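Local coordinates for putative lipoprotein (Bacteroides fragilis, PDB 3QNK) that is of unknown function but, as a SusD-like lipoprotein, probably binds glycans at the outer membrane for uptake through a partner transporter, at residues A283-D288 and R440-I445; G314-F319 and V422-L427. All blocks are in the same frame, centred on the assembly; numbering follows the deposited sequence.

Overall arrangement
Following the chain from its N terminus, the loop that leaves helix 278-283 comes first, and contact 1 brings it against helix 432-446, closing a loop of some 150 residues. Contact 2 is nested inside that loop: segment 314-319, which leads into helix 317-322, meets the loop 422-427 that links helix 408-420 to helix 432-446. The centres of the two contacts lie about 8 Å apart. They are joined by a salt bridge from R318 to E442 and by backbone bonding of 283-288 to 314-319, including a probable bond from A287 to G314. Together they tie the parts of the chain around helices 278-283 and 317-322 to helix 432-446 and the loop before it.

Contact 1 of 2, residues A283-D288 and R440-I445; sequences AFEMAD and RKERRI
I445, on helix 432-446, fills the centre of this contact, meeting F284 with both branches and A283 with its CD1. The I445 CD1 methyl sits over the middle of the F284 ring, 3.8 Å from the centroid and only 5° off the ring normal, a CH-pi contact. I445 CD1 also lies 3.8 Å from A283 CB and touches the A283 carbonyl. On the other branch, I445 CG2 reaches the rim of the ring at F284 CE1, 3.6 Å away. With CG1 of I445 anti to the carbonyl carbon (chi1 -62°), one branch lies over the ring while CG2 meets its CD1-CE1 side. F284 brings its ring to the isoleucine although its CB leaves the backbone at an angle to the helix. Beside this apolar centre two carboxylates approach, E285 OE2 and E442 OE2 being 3.5 Å apart with their planes 75° to each other. R419 bridges the pair through salt bridges to both, which probably offsets their repulsion, and E442 has a second cationic partner in R318. R444 reaches A283 CB only loosely and is hydrogen-bonded to N45. The F284 ring also meets F319 edge-to-face. The loop after helix 278-283 thus packs on helix 432-446 through I445 and on helix 317-322 through F284; those two helices also touch, I445 on R318, and helix 408-420 packs on E442.

Contact 2 of 2, residues G314-F319 and V422-L427; sequences GREPRF and VGLPDL
V422 and L424 press their side chains against an ion pair formed within the other segment, between E316 and R318. The valine places CG2 over one face of the R318 guanidinium, 3.8 Å above its plane and displaced toward the rim, while V422 CG1 lies against the aliphatic part of the arginine, 3.8 Å from R318 CG. L424 turns CD1 to R318 NH2 and to the E316 carboxylate, and L424 CD2 rests 3.9 Å from E316 CB. P317 adds its ring, whose CD packs on V422 O.

E316 has CG wedged between its own backbone N and carbonyl carbon (chi1 63°), and a bend at chi2 curls the carboxylate back over the start of helix 317-322. There E316 OE1 accepts from R318 N at 3.0 Å, approached from above the carboxylate plane. R318 bends at chi3 (-62°) and grips the carboxylate side-on: R318 NE bonds to E316 OE1 at 3.0 Å through the syn lone pair, nearly in the guanidinium plane, and R318 NH2 bonds to E316 OE2 at 3.0 Å from above the carboxylate plane. R318 NE also bonds to E316 OE2, so each oxygen accepts twice. With both oxygens engaged, the acid is held against rotation. Beyond E442, the guanidinium has a further salt bridge to E446 of helix 432-446.

In segment 422-427, G423, with positive phi, is the C-prime residue of a Schellman motif ending helix 408-420. The contact thus sets a helix N-cap, supplied by E316, against a Schellman C-terminus.

Contact 1 of 2, residues A283-D288 and R440-I445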
# COMPACT_ATOMS: atom_id res chain seq x y z
N ALA B 283 -30.40 -22.90 0.93
CA ALA B 283 -30.27 -23.07 -0.51
C ALA B 283 -29.64 -24.43 -0.91
O ALA B 283 -29.76 -24.83 -2.08
CB ALA B 283 -29.46 -21.93 -1.08
N PHE B 284 -29.00 -25.16 0.03
CA PHE B 284 -28.46 -26.50 -0.25
C PHE B 284 -29.61 -27.49 -0.27
O PHE B 284 -30.37 -27.59 0.68
CB PHE B 284 -27.41 -26.92 0.78
CG PHE B 284 -26.08 -26.25 0.63
CD1 PHE B 284 -25.12 -26.77 -0.24
CD2 PHE B 284 -25.77 -25.13 1.37
CE1 PHE B 284 -23.87 -26.15 -0.38
CE2 PHE B 284 -24.52 -24.51 1.25
CZ PHE B 284 -23.58 -25.02 0.36
N GLU B 285 -29.76 -28.17 -1.39
CA GLU B 285 -30.81 -29.14 -1.61
C GLU B 285 -30.56 -30.44 -0.89
O GLU B 285 -29.41 -30.74 -0.53
CB GLU B 285 -30.92 -29.45 -3.11
CG GLU B 285 -31.49 -28.33 -3.95
CD GLU B 285 -31.36 -28.63 -5.43
OE1 GLU B 285 -32.01 -29.60 -5.88
OE2 GLU B 285 -30.57 -27.95 -6.12
N MSE B 286 -31.62 -31.26 -0.78
CA MSE B 286 -31.53 -32.62 -0.26
C MSE B 286 -30.77 -33.46 -1.29
O MSE B 286 -30.71 -33.07 -2.46
CB MSE B 286 -32.93 -33.18 0.00
CG MSE B 286 -33.71 -32.35 1.00
SE MSE B 286 -32.80 -32.20 2.71
CE MSE B 286 -33.02 -33.95 3.40
N ALA B 287 -30.20 -34.60 -0.88
CA ALA B 287 -29.41 -35.47 -1.78
C ALA B 287 -30.17 -35.90 -3.02
O ALA B 287 -29.52 -36.16 -4.03
CB ALA B 287 -28.92 -36.68 -1.04
N ASP B 288 -31.52 -35.89 -3.00
CA ASP B 288 -32.37 -36.30 -4.12
C ASP B 288 -32.86 -35.12 -4.96
O ASP B 288 -33.78 -35.26 -5.77
CB ASP B 288 -33.58 -37.09 -3.59
CG ASP B 288 -34.55 -36.26 -2.76
OD1 ASP B 288 -34.13 -35.21 -2.25
OD2 ASP B 288 -35.71 -36.68 -2.60
N ARG B 440 -28.75 -20.01 -11.97
CA ARG B 440 -28.25 -19.02 -11.02
C ARG B 440 -28.10 -19.61 -9.61
O ARG B 440 -27.05 -19.42 -8.99
CB ARG B 440 -29.18 -17.82 -10.99
CG ARG B 440 -29.07 -16.99 -12.26
CD ARG B 440 -29.90 -15.75 -12.13
NE ARG B 440 -29.72 -14.87 -13.27
CZ ARG B 440 -30.18 -13.63 -13.31
NH1 ARG B 440 -30.86 -13.13 -12.29
NH2 ARG B 440 -29.96 -12.87 -14.37
N LYS B 441 -29.10 -20.40 -9.15
CA LYS B 441 -29.07 -21.08 -7.86
C LYS B 441 -27.90 -22.11 -7.86
O LYS B 441 -27.12 -22.14 -6.89
CB LYS B 441 -30.44 -21.73 -7.52
N GLU B 442 -27.73 -22.90 -8.95
CA GLU B 442 -26.62 -23.86 -9.06
C GLU B 442 -25.27 -23.18 -8.96
O GLU B 442 -24.35 -23.71 -8.33
CB GLU B 442 -26.68 -24.70 -10.36
CG GLU B 442 -27.51 -25.95 -10.23
CD GLU B 442 -27.09 -26.93 -9.15
OE1 GLU B 442 -25.88 -27.20 -9.02
OE2 GLU B 442 -27.99 -27.40 -8.41
N ARG B 443 -25.14 -22.03 -9.61
CA ARG B 443 -23.91 -21.27 -9.59
C ARG B 443 -23.55 -20.85 -8.16
O ARG B 443 -22.38 -20.89 -7.76
CB ARG B 443 -24.04 -20.03 -10.48
CG ARG B 443 -22.68 -19.59 -10.95
CD ARG B 443 -22.67 -18.22 -11.56
NE ARG B 443 -21.29 -17.91 -11.92
CZ ARG B 443 -20.77 -18.14 -13.12
NH1 ARG B 443 -21.52 -18.63 -14.10
NH2 ARG B 443 -19.50 -17.86 -13.35
N ARG B 444 -24.57 -20.45 -7.39
CA ARG B 444 -24.38 -19.99 -6.04
C ARG B 444 -23.80 -21.11 -5.17
O ARG B 444 -22.86 -20.86 -4.42
CB ARG B 444 -25.69 -19.44 -5.45
CG ARG B 444 -25.47 -18.92 -4.04
CD ARG B 444 -26.75 -18.63 -3.34
NE ARG B 444 -26.48 -17.97 -2.07
CZ ARG B 444 -27.42 -17.51 -1.26
NH1 ARG B 444 -28.70 -17.64 -1.57
NH2 ARG B 444 -27.09 -16.92 -0.13
N ILE B 445 -24.35 -22.33 -5.27
CA ILE B 445 -23.92 -23.47 -4.48
C ILE B 445 -22.55 -23.97 -4.95
O ILE B 445 -21.67 -24.28 -4.13
CB ILE B 445 -24.99 -24.58 -4.55
CG1 ILE B 445 -26.34 -24.11 -3.96
CG2 ILE B 445 -24.51 -25.89 -3.91
CD1 ILE B 445 -26.33 -23.69 -2.44

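Contact 2 of 2, residues G314-F319 and V422-L427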
# COMPACT_ATOMS: atom_id res chain seq x y z
N GLY B 314 -29.25 -35.55 5.54
CA GLY B 314 -29.68 -35.87 4.18
C GLY B 314 -29.43 -34.90 3.05
O GLY B 314 -30.04 -35.04 1.98
N ARG B 315 -28.50 -33.96 3.26
CA ARG B 315 -28.15 -32.94 2.27
C ARG B 315 -27.28 -33.48 1.15
O ARG B 315 -26.70 -34.56 1.28
CB ARG B 315 -27.42 -31.77 2.96
CG ARG B 315 -28.24 -30.98 3.96
CD ARG B 315 -29.53 -30.36 3.43
NE ARG B 315 -30.17 -29.66 4.53
CZ ARG B 315 -30.28 -28.34 4.61
NH1 ARG B 315 -29.94 -27.58 3.58
NH2 ARG B 315 -30.80 -27.78 5.70
N GLU B 316 -27.20 -32.73 0.03
CA GLU B 316 -26.36 -33.10 -1.11
C GLU B 316 -24.84 -32.92 -0.74
O GLU B 316 -24.55 -32.12 0.15
CB GLU B 316 -26.76 -32.29 -2.35
CG GLU B 316 -26.55 -30.79 -2.19
CD GLU B 316 -25.54 -30.17 -3.15
OE1 GLU B 316 -24.51 -30.80 -3.46
OE2 GLU B 316 -25.80 -29.01 -3.57
N PRO B 317 -23.87 -33.65 -1.37
CA PRO B 317 -22.46 -33.58 -0.93
C PRO B 317 -21.85 -32.18 -0.74
O PRO B 317 -21.04 -32.02 0.18
CB PRO B 317 -21.72 -34.34 -2.03
CG PRO B 317 -22.69 -35.37 -2.48
CD PRO B 317 -24.03 -34.69 -2.43
N ARG B 318 -22.21 -31.17 -1.57
CA ARG B 318 -21.62 -29.82 -1.49
C ARG B 318 -21.95 -29.14 -0.18
O ARG B 318 -21.21 -28.25 0.25
CB ARG B 318 -22.02 -28.94 -2.67
CG ARG B 318 -21.46 -29.41 -4.01
CD ARG B 318 -21.98 -28.62 -5.20
NE ARG B 318 -23.43 -28.76 -5.36
CZ ARG B 318 -24.12 -28.27 -6.39
NH1 ARG B 318 -23.50 -27.64 -7.37
NH2 ARG B 318 -25.43 -28.43 -6.45
N PHE B 319 -23.03 -29.58 0.50
CA PHE B 319 -23.39 -29.02 1.79
C PHE B 319 -22.30 -29.35 2.82
O PHE B 319 -21.76 -28.43 3.43
CB PHE B 319 -24.76 -29.52 2.26
CG PHE B 319 -25.07 -29.13 3.68
CD1 PHE B 319 -25.52 -27.84 3.99
CD2 PHE B 319 -24.88 -30.03 4.72
CE1 PHE B 319 -25.79 -27.48 5.30
CE2 PHE B 319 -25.15 -29.66 6.05
CZ PHE B 319 -25.62 -28.39 6.32
N VAL B 422 -22.41 -34.49 -8.37
CA VAL B 422 -22.67 -34.56 -6.92
C VAL B 422 -23.90 -35.46 -6.63
O VAL B 422 -24.53 -35.35 -5.57
CB VAL B 422 -22.79 -33.16 -6.27
CG1 VAL B 422 -21.44 -32.45 -6.28
CG2 VAL B 422 -23.88 -32.31 -6.93
N GLY B 423 -24.23 -36.32 -7.59
CA GLY B 423 -25.35 -37.25 -7.49
C GLY B 423 -26.75 -36.65 -7.46
O GLY B 423 -27.69 -37.30 -7.00
N LEU B 424 -26.88 -35.40 -7.92
CA LEU B 424 -28.18 -34.69 -7.95
C LEU B 424 -28.94 -35.03 -9.23
O LEU B 424 -28.34 -35.08 -10.30
CB LEU B 424 -28.03 -33.16 -7.80
CG LEU B 424 -27.79 -32.64 -6.37
CD1 LEU B 424 -27.53 -31.16 -6.38
CD2 LEU B 424 -28.98 -32.94 -5.46
N PRO B 425 -30.26 -35.30 -9.15
CA PRO B 425 -31.02 -35.62 -10.37
C PRO B 425 -31.07 -34.42 -11.34
O PRO B 425 -30.95 -33.28 -10.94
CB PRO B 425 -32.40 -36.00 -9.83
CG PRO B 425 -32.52 -35.30 -8.56
CD PRO B 425 -31.14 -35.28 -7.97
N ASP B 426 -31.22 -34.70 -12.62
CA ASP B 426 -31.25 -33.68 -13.65
C ASP B 426 -32.45 -32.73 -13.54
O ASP B 426 -33.55 -33.12 -13.15
CB ASP B 426 -31.24 -34.34 -15.04
CG ASP B 426 -29.87 -34.85 -15.46
OD1 ASP B 426 -28.89 -34.70 -14.65
OD2 ASP B 426 -29.75 -35.38 -16.59
N LEU B 427 -32.20 -31.45 -13.84
CA LEU B 427 -33.24 -30.44 -13.99
C LEU B 427 -34.00 -30.81 -15.29
O LEU B 427 -33.40 -31.25 -16.29
CB LEU B 427 -32.66 -29.03 -14.06
CG LEU B 427 -31.94 -28.52 -12.79
CD1 LEU B 427 -31.28 -27.22 -13.04
CD2 LEU B 427 -32.88 -28.39 -11.60